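Local coordinates for insecticidal crystal protein Cry7Cal (PDB 5ZI1) that acts as an insecticidal crystal toxin of Bacillus thuringiensis against the locust Locusta migratoria manilensis, probably by binding gut receptors and forming pores, at residues T255-L260 against I447-W452; H318-Q323 against L432-E437; H345-L350 against D390-S395; Q356-A361 against L375-G380. One frame throughout, in Å; residues are numbered along the deposited sequence.

Contact 1 (T255-L260 against I447-W452)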
# COMPACT_ATOMS: atom_id res chain seq x y z
N THR A 255 6.87 4.70 -9.96
CA THR A 255 7.91 3.98 -10.68
C THR A 255 9.06 4.94 -10.99
O THR A 255 8.94 6.16 -10.85
CB THR A 255 7.35 3.35 -11.96
OG1 THR A 255 6.51 4.29 -12.66
CG2 THR A 255 6.55 2.08 -11.67
N ASP A 256 10.20 4.38 -11.42
CA ASP A 256 11.37 5.21 -11.66
C ASP A 256 11.08 6.27 -12.72
O ASP A 256 10.28 6.04 -13.63
CB ASP A 256 12.57 4.37 -12.11
CG ASP A 256 13.02 3.39 -11.04
OD1 ASP A 256 12.56 3.52 -9.87
OD2 ASP A 256 13.85 2.50 -11.36
N PRO A 257 11.69 7.45 -12.62
CA PRO A 257 11.42 8.49 -13.62
C PRO A 257 11.77 8.00 -15.02
O PRO A 257 12.70 7.21 -15.22
CB PRO A 257 12.30 9.66 -13.17
CG PRO A 257 12.45 9.42 -11.62
CD PRO A 257 12.57 7.92 -11.53
N ILE A 258 10.98 8.45 -15.99
CA ILE A 258 11.16 8.03 -17.39
C ILE A 258 12.16 9.00 -17.99
O ILE A 258 11.82 10.01 -18.60
CB ILE A 258 9.84 8.01 -18.16
CG1 ILE A 258 8.76 7.19 -17.45
CG2 ILE A 258 10.06 7.50 -19.58
CD1 ILE A 258 7.42 7.33 -18.15
N GLY A 259 13.44 8.70 -17.78
CA GLY A 259 14.51 9.51 -18.30
C GLY A 259 15.60 8.61 -18.84
O GLY A 259 15.63 7.41 -18.57
N LEU A 260 16.49 9.21 -19.63
CA LEU A 260 17.55 8.43 -20.26
C LEU A 260 18.60 8.03 -19.23
O LEU A 260 19.12 8.87 -18.49
CB LEU A 260 18.19 9.22 -21.39
CG LEU A 260 19.31 8.50 -22.13
CD1 LEU A 260 18.76 7.33 -22.95
CD2 LEU A 260 20.02 9.50 -23.04
N ILE A 447 10.82 15.25 -17.86
CA ILE A 447 11.08 13.90 -17.35
C ILE A 447 9.88 13.48 -16.51
O ILE A 447 9.78 13.88 -15.34
CB ILE A 447 12.37 13.85 -16.51
CG1 ILE A 447 13.57 14.33 -17.33
CG2 ILE A 447 12.63 12.44 -16.04
CD1 ILE A 447 14.84 14.34 -16.51
N PRO A 448 8.96 12.68 -17.04
CA PRO A 448 7.74 12.34 -16.29
C PRO A 448 7.98 11.22 -15.29
O PRO A 448 8.93 10.45 -15.39
CB PRO A 448 6.78 11.89 -17.39
CG PRO A 448 7.63 11.78 -18.67
CD PRO A 448 9.05 11.92 -18.29
N VAL A 449 7.11 11.16 -14.30
CA VAL A 449 7.16 10.06 -13.34
C VAL A 449 5.74 9.54 -13.16
O VAL A 449 4.81 10.33 -12.96
CB VAL A 449 7.76 10.49 -11.98
CG1 VAL A 449 8.13 9.26 -11.18
CG2 VAL A 449 8.95 11.37 -12.17
N LEU A 450 5.58 8.23 -13.24
CA LEU A 450 4.26 7.61 -13.21
C LEU A 450 3.90 7.17 -11.79
O LEU A 450 4.73 6.60 -11.07
CB LEU A 450 4.22 6.43 -14.19
CG LEU A 450 4.54 6.72 -15.69
CD1 LEU A 450 4.35 5.47 -16.54
CD2 LEU A 450 3.71 7.86 -16.26
N GLY A 451 2.67 7.47 -11.39
CA GLY A 451 2.14 7.10 -10.07
C GLY A 451 1.05 6.06 -10.22
O GLY A 451 0.22 6.14 -11.15
N TRP A 452 1.05 5.10 -9.30
CA TRP A 452 0.18 3.92 -9.32
C TRP A 452 -0.55 3.78 -7.99
O TRP A 452 0.01 4.06 -6.92
CB TRP A 452 1.02 2.66 -9.57
CG TRP A 452 1.90 2.77 -10.78
CD1 TRP A 452 3.10 3.37 -10.86
CD2 TRP A 452 1.61 2.26 -12.09
NE1 TRP A 452 3.60 3.28 -12.14
CE2 TRP A 452 2.70 2.60 -12.92
CE3 TRP A 452 0.54 1.55 -12.64
CZ2 TRP A 452 2.75 2.25 -14.27
CZ3 TRP A 452 0.59 1.20 -13.99
CH2 TRP A 452 1.69 1.55 -14.78
O HOH W 1 7.72 5.99 -14.06
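In the three-stranded sheet of the beta-prism domain, the middle domain of the toxin, the chain leaving strand 252-254 runs on from Thr255 to Gly259 beside Ile447-Leu450. End-to-end directions 167° apart make the pairing antiparallel. Two backbone bonds fix it: Thr255 N reaches Leu450 O at 3.1 Å, somewhat bent, and Ile258 N reaches Pro448 O at 2.9 Å with an almost straight N-H...O angle of 174°. Between them a water accepts from Leu450 N and donates to Asp256 O, linking the two chains.

The indole of Trp452 adds a side-chain bond. Its NE1-H points at Thr255 OG1 across 3.1 Å, with the hydroxyl oxygen lying almost in the ring plane. Thr255 holds OG1 between its backbone N and carbonyl carbon (chi1 44°), which turns the hydroxyl to the indole edge, while its CG2 packs against the same NE1 at 3.2 Å. Further along, Pro257 CB lies 3.9 Å from Val449 CG2, the two side chains pointing the same way, and Ile258 CD1 meets Leu450 CG at 3.8 Å. Ile258 is also the centre of an inverse gamma turn, where the chain bends.

Outside the pair, Asp256 forms salt bridges with Arg217 and Arg220 of helix 208-227, tying this sheet edge to the helical N-terminal domain. Ile258, Leu450 and Trp452 pack on strand 352-365, and strand 430-437 flanks strand 448-454 within the sheet.

Contact 2 (H318-Q323 against L432-E437)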
# COMPACT_ATOMS: atom_id res chain seq x y z
N HIS A 318 2.21 18.97 -19.53
CA HIS A 318 1.21 17.91 -19.49
C HIS A 318 0.23 18.20 -18.36
O HIS A 318 0.47 19.05 -17.50
CB HIS A 318 1.84 16.53 -19.34
CG HIS A 318 2.30 16.22 -17.94
ND1 HIS A 318 3.51 16.66 -17.45
CD2 HIS A 318 1.72 15.51 -16.95
CE1 HIS A 318 3.65 16.22 -16.21
NE2 HIS A 318 2.58 15.52 -15.89
N SER A 319 -0.89 17.49 -18.40
CA SER A 319 -2.00 17.75 -17.52
C SER A 319 -2.57 16.42 -17.06
O SER A 319 -2.45 15.41 -17.75
CB SER A 319 -3.10 18.57 -18.20
OG SER A 319 -2.76 19.94 -18.15
N VAL A 320 -3.19 16.44 -15.89
CA VAL A 320 -3.71 15.23 -15.29
C VAL A 320 -5.07 15.56 -14.70
O VAL A 320 -5.23 16.58 -14.03
CB VAL A 320 -2.75 14.69 -14.22
CG1 VAL A 320 -3.48 13.85 -13.22
CG2 VAL A 320 -1.66 13.88 -14.89
N VAL A 321 -6.06 14.71 -14.99
CA VAL A 321 -7.41 14.90 -14.51
C VAL A 321 -7.79 13.68 -13.69
O VAL A 321 -7.54 12.54 -14.10
CB VAL A 321 -8.41 15.13 -15.66
CG1 VAL A 321 -9.81 15.32 -15.09
CG2 VAL A 321 -8.00 16.33 -16.48
N THR A 322 -8.36 13.92 -12.52
CA THR A 322 -8.81 12.86 -11.63
C THR A 322 -10.21 13.20 -11.13
O THR A 322 -10.64 14.36 -11.15
CB THR A 322 -7.86 12.68 -10.43
OG1 THR A 322 -7.91 13.85 -9.61
CG2 THR A 322 -6.43 12.45 -10.88
N GLN A 323 -10.90 12.15 -10.65
CA GLN A 323 -12.13 12.28 -9.88
C GLN A 323 -11.97 11.57 -8.53
O GLN A 323 -11.33 10.51 -8.46
CB GLN A 323 -13.31 11.68 -10.63
CG GLN A 323 -13.67 12.44 -11.90
CD GLN A 323 -14.63 11.69 -12.80
OE1 GLN A 323 -15.30 10.74 -12.36
NE2 GLN A 323 -14.72 12.11 -14.05
N LEU A 432 -2.52 2.72 -13.07
CA LEU A 432 -1.92 4.04 -13.20
C LEU A 432 -2.83 5.06 -12.55
O LEU A 432 -4.05 5.02 -12.69
CB LEU A 432 -1.70 4.39 -14.67
CG LEU A 432 -0.97 5.69 -15.04
CD1 LEU A 432 0.50 5.69 -14.65
CD2 LEU A 432 -1.08 5.88 -16.56
N SER A 433 -2.22 5.99 -11.81
CA SER A 433 -3.00 7.00 -11.13
C SER A 433 -2.50 8.42 -11.32
O SER A 433 -3.28 9.35 -11.12
CB SER A 433 -3.09 6.70 -9.61
OG SER A 433 -1.80 6.51 -9.02
N TYR A 434 -1.25 8.62 -11.73
CA TYR A 434 -0.75 9.98 -11.75
C TYR A 434 0.39 10.08 -12.75
O TYR A 434 0.97 9.07 -13.15
CB TYR A 434 -0.28 10.42 -10.33
CG TYR A 434 -0.28 11.93 -10.19
CD1 TYR A 434 -1.45 12.61 -9.89
CD2 TYR A 434 0.87 12.67 -10.43
CE1 TYR A 434 -1.49 13.99 -9.81
CE2 TYR A 434 0.85 14.06 -10.35
CZ TYR A 434 -0.34 14.71 -10.03
OH TYR A 434 -0.40 16.09 -9.94
N VAL A 435 0.69 11.31 -13.15
CA VAL A 435 1.91 11.62 -13.90
C VAL A 435 2.49 12.90 -13.33
O VAL A 435 1.94 13.98 -13.56
CB VAL A 435 1.68 11.79 -15.41
CG1 VAL A 435 3.03 11.86 -16.12
CG2 VAL A 435 0.77 10.69 -15.99
N SER A 436 3.59 12.79 -12.60
CA SER A 436 4.29 13.96 -12.12
C SER A 436 5.51 14.18 -13.01
O SER A 436 5.60 13.64 -14.11
CB SER A 436 4.66 13.79 -10.65
OG SER A 436 5.49 12.65 -10.50
N GLU A 437 6.48 14.95 -12.53
CA GLU A 437 7.71 15.13 -13.27
C GLU A 437 8.85 15.36 -12.29
O GLU A 437 8.65 15.57 -11.09
CB GLU A 437 7.60 16.31 -14.23
CG GLU A 437 7.54 17.61 -13.51
CD GLU A 437 7.11 18.76 -14.39
OE1 GLU A 437 7.26 19.92 -13.95
OE2 GLU A 437 6.61 18.50 -15.51
O HOH W 2 5.28 18.61 -18.29
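His318, Val320 and Val435 meet in the interior of the beta-prism, where strand 312-324 of one four-stranded sheet faces strand 430-437 of the three-stranded sheet. The axes of the two short segments approach to 7.5 Å at 150°, a distance filled by side chains and too wide for backbone pairing. Within its own sheet, strand 430-437 carries a classic beta bulge, Ser433 and Tyr434 both facing Gly451.

The direct polar link is one hydrogen bond from a side chain to the opposing backbone: His318 NE2 donates to Val435 O at 2.9 Å, nearly straight. The oxygen lies in the imidazole plane, whereas the donor stands well above the carbonyl plane, 58° out of it. With CG between the backbone N and the carbonyl carbon (chi1 77°), the ring is set so that NE2 reaches Val435 O, and stacking on Tyr335 of strand 331-336 further restrains it. The phenol oxygen of Tyr434 bonds to that of Tyr335.

A water extends the polar network at the other ring nitrogen. It lies 2.8 Å from His318 ND1 and donates to Glu437 OE2 at 3.1 Å. The other carboxylate oxygen, Glu437 OE1, forms a salt bridge with Arg285, which would be expected to keep the group ionised in this buried setting.

Apolar contacts fill the remainder. Val320 CG2 packs on Val435 CB at 4.0 Å. Val320 CG1 comes obliquely to the phenol ring, 4.0 Å from Tyr434 CE1, the two side chains crossing at about a right angle.

Contact 3 (H345-L350 against D390-S395)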
# COMPACT_ATOMS: atom_id res chain seq x y z
N HIS A 345 -1.49 14.92 -27.33
CA HIS A 345 -2.24 13.68 -27.26
C HIS A 345 -3.01 13.64 -25.95
O HIS A 345 -2.51 14.06 -24.90
CB HIS A 345 -1.34 12.45 -27.37
CG HIS A 345 -2.09 11.18 -27.60
ND1 HIS A 345 -2.71 10.47 -26.58
CD2 HIS A 345 -2.36 10.50 -28.75
CE1 HIS A 345 -3.29 9.40 -27.09
NE2 HIS A 345 -3.10 9.39 -28.40
N THR A 346 -4.24 13.17 -26.02
CA THR A 346 -5.09 13.03 -24.84
C THR A 346 -5.45 11.56 -24.69
O THR A 346 -6.03 10.97 -25.61
CB THR A 346 -6.33 13.91 -24.94
OG1 THR A 346 -5.94 15.29 -25.05
CG2 THR A 346 -7.19 13.76 -23.70
N PHE A 347 -5.06 10.97 -23.57
CA PHE A 347 -5.55 9.66 -23.19
C PHE A 347 -6.83 9.83 -22.38
O PHE A 347 -6.84 10.59 -21.40
CB PHE A 347 -4.51 8.90 -22.36
CG PHE A 347 -3.14 8.74 -23.00
CD1 PHE A 347 -2.16 9.72 -22.85
CD2 PHE A 347 -2.79 7.57 -23.65
CE1 PHE A 347 -0.88 9.54 -23.39
CE2 PHE A 347 -1.51 7.38 -24.18
CZ PHE A 347 -0.55 8.37 -24.04
N ASP A 348 -7.90 9.14 -22.77
CA ASP A 348 -9.15 9.16 -22.02
C ASP A 348 -9.22 7.88 -21.20
O ASP A 348 -9.41 6.79 -21.75
CB ASP A 348 -10.35 9.29 -22.95
CG ASP A 348 -10.30 10.57 -23.78
OD1 ASP A 348 -10.07 10.47 -25.02
OD2 ASP A 348 -10.51 11.67 -23.21
N LEU A 349 -9.05 8.00 -19.88
CA LEU A 349 -8.84 6.84 -19.03
C LEU A 349 -9.98 6.54 -18.05
O LEU A 349 -9.94 5.49 -17.40
CB LEU A 349 -7.54 6.98 -18.25
CG LEU A 349 -6.34 7.35 -19.13
CD1 LEU A 349 -5.12 7.36 -18.27
CD2 LEU A 349 -6.17 6.38 -20.29
N LEU A 350 -11.00 7.40 -17.95
CA LEU A 350 -12.19 7.04 -17.18
C LEU A 350 -12.65 5.64 -17.56
O LEU A 350 -12.66 5.27 -18.74
CB LEU A 350 -13.31 8.06 -17.45
CG LEU A 350 -14.67 7.75 -16.83
CD1 LEU A 350 -14.59 7.73 -15.30
CD2 LEU A 350 -15.78 8.69 -17.30
N ASP A 390 -3.62 2.48 -26.02
CA ASP A 390 -3.54 3.80 -26.63
C ASP A 390 -2.11 4.33 -26.48
O ASP A 390 -1.40 3.99 -25.53
CB ASP A 390 -4.56 4.76 -26.02
CG ASP A 390 -4.73 6.01 -26.86
OD1 ASP A 390 -4.23 5.99 -28.00
OD2 ASP A 390 -5.35 6.99 -26.42
N ALA A 391 -1.71 5.16 -27.44
CA ALA A 391 -0.31 5.56 -27.51
C ALA A 391 -0.19 6.85 -28.31
O ALA A 391 -1.14 7.30 -28.96
CB ALA A 391 0.56 4.46 -28.12
N PHE A 392 0.97 7.47 -28.19
CA PHE A 392 1.42 8.50 -29.10
C PHE A 392 2.87 8.19 -29.45
O PHE A 392 3.63 7.70 -28.61
CB PHE A 392 1.30 9.94 -28.53
CG PHE A 392 2.12 10.20 -27.29
CD1 PHE A 392 3.48 10.47 -27.36
CD2 PHE A 392 1.50 10.23 -26.05
CE1 PHE A 392 4.23 10.73 -26.22
CE2 PHE A 392 2.24 10.49 -24.89
CZ PHE A 392 3.61 10.74 -24.98
N SER A 393 3.22 8.46 -30.70
CA SER A 393 4.57 8.25 -31.21
C SER A 393 4.97 9.50 -31.96
O SER A 393 4.44 9.77 -33.04
CB SER A 393 4.64 7.02 -32.10
OG SER A 393 5.97 6.53 -32.15
N PHE A 394 5.87 10.28 -31.37
CA PHE A 394 6.31 11.54 -31.92
C PHE A 394 7.68 11.39 -32.56
O PHE A 394 8.39 10.41 -32.32
CB PHE A 394 6.36 12.61 -30.84
CG PHE A 394 5.02 12.97 -30.28
CD1 PHE A 394 3.90 12.97 -31.10
CD2 PHE A 394 4.87 13.30 -28.94
CE1 PHE A 394 2.66 13.29 -30.59
CE2 PHE A 394 3.64 13.63 -28.42
CZ PHE A 394 2.53 13.63 -29.25
N SER A 395 8.06 12.40 -33.34
CA SER A 395 9.26 12.30 -34.15
C SER A 395 10.46 12.01 -33.28
O SER A 395 10.56 12.47 -32.14
CB SER A 395 9.50 13.59 -34.93
OG SER A 395 10.46 14.37 -34.24
O HOH W 3 -7.11 6.55 -24.60
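An aromatic cluster of His345, Phe347 and Phe392 joins two sheets of the beta-prism at their edge strands, 343-348 and 387-393. The short strand axes run 7.9 Å apart and nearly antiparallel (169°), so side chains make the connection.

Phe347 and Phe392 meet rim to rim: their centroids are 5.7 Å apart and the planes turned by 57°, with Phe347 CZ only 3.4 Å from Phe392 CD2. His345 packs obliquely on Phe392, touching its CB from imidazole CD2 at 3.7 Å, and places ND1 over the centre of the Phe347 ring. With CG anti to the backbone N (chi1 -167°), the imidazole extends across to the opposing strand, where one of its faces covers the carbonyl carbon of Ala391. Leu376 and Leu378 of strand 369-382 pack on Phe392 and Phe347 respectively.

Asp390 supplies the polar side. It comes from the direction opposite to His345, and its OD2 approaches imidazole CE1 at the ring edge, 3.2 Å away. Its OD1 accepts from Ala391 N, which meets it from above the carboxylate plane. A water bridges the strands, donating to Asp390 OD2 at 2.6 Å and accepting from Asp348 N at 3.3 Å.

Contact 4 (Q356-A361 against L375-G380)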
# COMPACT_ATOMS: atom_id res chain seq x y z
N GLN A 356 -0.41 -1.32 -17.31
CA GLN A 356 0.94 -1.39 -17.85
C GLN A 356 1.20 -0.19 -18.74
O GLN A 356 0.29 0.30 -19.41
CB GLN A 356 1.15 -2.68 -18.65
CG GLN A 356 2.56 -2.86 -19.13
CD GLN A 356 2.74 -4.11 -19.96
OE1 GLN A 356 3.47 -5.02 -19.57
NE2 GLN A 356 2.08 -4.16 -21.12
N THR A 357 2.45 0.28 -18.75
CA THR A 357 2.88 1.32 -19.68
C THR A 357 4.18 0.89 -20.34
O THR A 357 4.94 0.07 -19.82
CB THR A 357 3.08 2.68 -19.00
OG1 THR A 357 4.12 2.58 -18.01
CG2 THR A 357 1.79 3.15 -18.32
N TYR A 358 4.42 1.46 -21.53
CA TYR A 358 5.65 1.28 -22.29
C TYR A 358 6.09 2.66 -22.74
O TYR A 358 5.26 3.46 -23.19
CB TYR A 358 5.43 0.35 -23.50
CG TYR A 358 6.58 0.31 -24.51
CD1 TYR A 358 7.74 -0.43 -24.26
CD2 TYR A 358 6.50 1.00 -25.71
CE1 TYR A 358 8.78 -0.47 -25.15
CE2 TYR A 358 7.54 0.97 -26.63
CZ TYR A 358 8.67 0.23 -26.35
OH TYR A 358 9.70 0.19 -27.27
N SER A 359 7.38 2.95 -22.58
CA SER A 359 7.87 4.28 -22.94
C SER A 359 9.23 4.19 -23.64
O SER A 359 9.98 3.23 -23.45
CB SER A 359 7.98 5.18 -21.70
OG SER A 359 8.98 4.70 -20.81
N ILE A 360 9.52 5.21 -24.44
CA ILE A 360 10.86 5.44 -24.99
C ILE A 360 11.39 6.70 -24.35
O ILE A 360 10.75 7.76 -24.43
CB ILE A 360 10.88 5.58 -26.53
CG1 ILE A 360 10.24 4.39 -27.24
CG2 ILE A 360 12.35 5.72 -27.04
CD1 ILE A 360 11.09 3.14 -27.19
N ALA A 361 12.56 6.61 -23.73
CA ALA A 361 13.24 7.77 -23.18
C ALA A 361 14.45 8.10 -24.05
O ALA A 361 15.12 7.20 -24.57
CB ALA A 361 13.68 7.54 -21.73
N LEU A 375 7.57 8.58 -27.04
CA LEU A 375 6.55 7.55 -27.14
C LEU A 375 6.14 7.07 -25.75
O LEU A 375 7.00 6.81 -24.89
CB LEU A 375 7.06 6.40 -28.01
CG LEU A 375 6.11 5.22 -28.20
CD1 LEU A 375 6.42 4.56 -29.54
CD2 LEU A 375 6.19 4.17 -27.09
N LEU A 376 4.83 6.96 -25.54
CA LEU A 376 4.23 6.43 -24.32
C LEU A 376 2.98 5.66 -24.72
O LEU A 376 2.06 6.23 -25.32
CB LEU A 376 3.87 7.56 -23.34
CG LEU A 376 3.23 7.20 -21.99
CD1 LEU A 376 4.23 6.50 -21.09
CD2 LEU A 376 2.71 8.45 -21.32
N ARG A 377 2.94 4.37 -24.41
CA ARG A 377 1.83 3.49 -24.74
C ARG A 377 1.21 2.96 -23.45
O ARG A 377 1.92 2.45 -22.57
CB ARG A 377 2.34 2.34 -25.62
CG ARG A 377 1.32 1.32 -26.08
CD ARG A 377 2.03 0.11 -26.65
NE ARG A 377 2.98 0.50 -27.68
CZ ARG A 377 4.18 -0.04 -27.85
NH1 ARG A 377 4.96 0.40 -28.83
NH2 ARG A 377 4.61 -1.02 -27.06
N LEU A 378 -0.11 3.08 -23.33
CA LEU A 378 -0.84 2.60 -22.16
C LEU A 378 -1.63 1.35 -22.50
O LEU A 378 -2.24 1.26 -23.57
CB LEU A 378 -1.80 3.66 -21.61
CG LEU A 378 -1.36 5.09 -21.32
CD1 LEU A 378 -2.35 5.73 -20.35
CD2 LEU A 378 0.04 5.12 -20.76
N TYR A 379 -1.63 0.39 -21.58
CA TYR A 379 -2.42 -0.83 -21.67
C TYR A 379 -3.51 -0.80 -20.61
O TYR A 379 -3.21 -0.69 -19.41
CB TYR A 379 -1.54 -2.07 -21.47
CG TYR A 379 -0.41 -2.25 -22.45
CD1 TYR A 379 0.74 -1.46 -22.37
CD2 TYR A 379 -0.45 -3.25 -23.41
CE1 TYR A 379 1.80 -1.64 -23.24
CE2 TYR A 379 0.62 -3.44 -24.30
CZ TYR A 379 1.74 -2.64 -24.21
OH TYR A 379 2.80 -2.82 -25.09
N GLY A 380 -4.76 -0.95 -21.05
CA GLY A 380 -5.90 -0.79 -20.16
C GLY A 380 -6.88 -1.94 -20.26
O GLY A 380 -6.88 -2.72 -21.21
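Arg377 and Tyr358 are a hydrogen-bonded pair of the antiparallel hairpin formed by strands 352-365 and 369-382. Both backbone bonds are present: Arg377 N to Tyr358 O at 2.8 Å and Tyr358 N to Arg377 O at 2.9 Å.

From its CB, 4.0 Å from Tyr358 O, the arginine side chain extends and then bends at chi3 (-53°), which brings the guanidinium back over the neighbouring strand. NE only skirts the phenol ring, but CZ lies 3.3 Å from Tyr358 CD2. At the tip, NH1 meets Tyr358 CE2 at 3.4 Å and NH2 meets Tyr358 CD2 at 3.1 Å. The guanidinium and ring planes are only 13° apart yet displaced, so the CD2 side of the ring covers one guanidinium face off-centre. NH2 also donates to Tyr379 OH at 3.2 Å, nearly in the guanidinium plane, a bond that fixes the rotation of the group.

On the same sheet face, Gln356 NE2 sits 3.1 Å above the plane of the Tyr379 ring and over its centre, the amide plane turned 75° against the ring. Gln356 OE1 bonds to Ser409, which holds the amide in that orientation. Leu375 CD2 packs against the same CD2-CE2 side of the Tyr358 ring that meets the guanidinium. The opposite face carries Thr357, Ser359, Leu376 and Leu378, directed into the domain.

Flanked by strands 387-393 and 404-407, this hairpin is the centre of a four-stranded antiparallel sheet with Greek-key strand order, as in the beta-prism domain of other delta endotoxins.

How the contacts relate
All four contacts lie on the same side of the chain's centre, in the beta-prism domain. Contact 4 pairs two strands of one sheet, and contact 1 lays the chain after strand 252-254 along strand 448-454, whereas contacts 2 and 3 join sheets. Contacts 3 and 4 are neighbours, centres about 9 Å apart, sharing a sheet through a probable hydrogen bond of 2.7 Å between Leu378 N and Asp390 O. Contacts 1 and 2, about 12 Å apart, share the three-stranded sheet, with Ser436 N 2.8 Å from Val449 O. Contact 1 packs on contact 4 where Trp452 CH2 lies 3.9 Å from Thr357 CG2. Contact 2 touches contact 4 through Leu432 CD2 and Leu378 CD1, 4.0 Å apart.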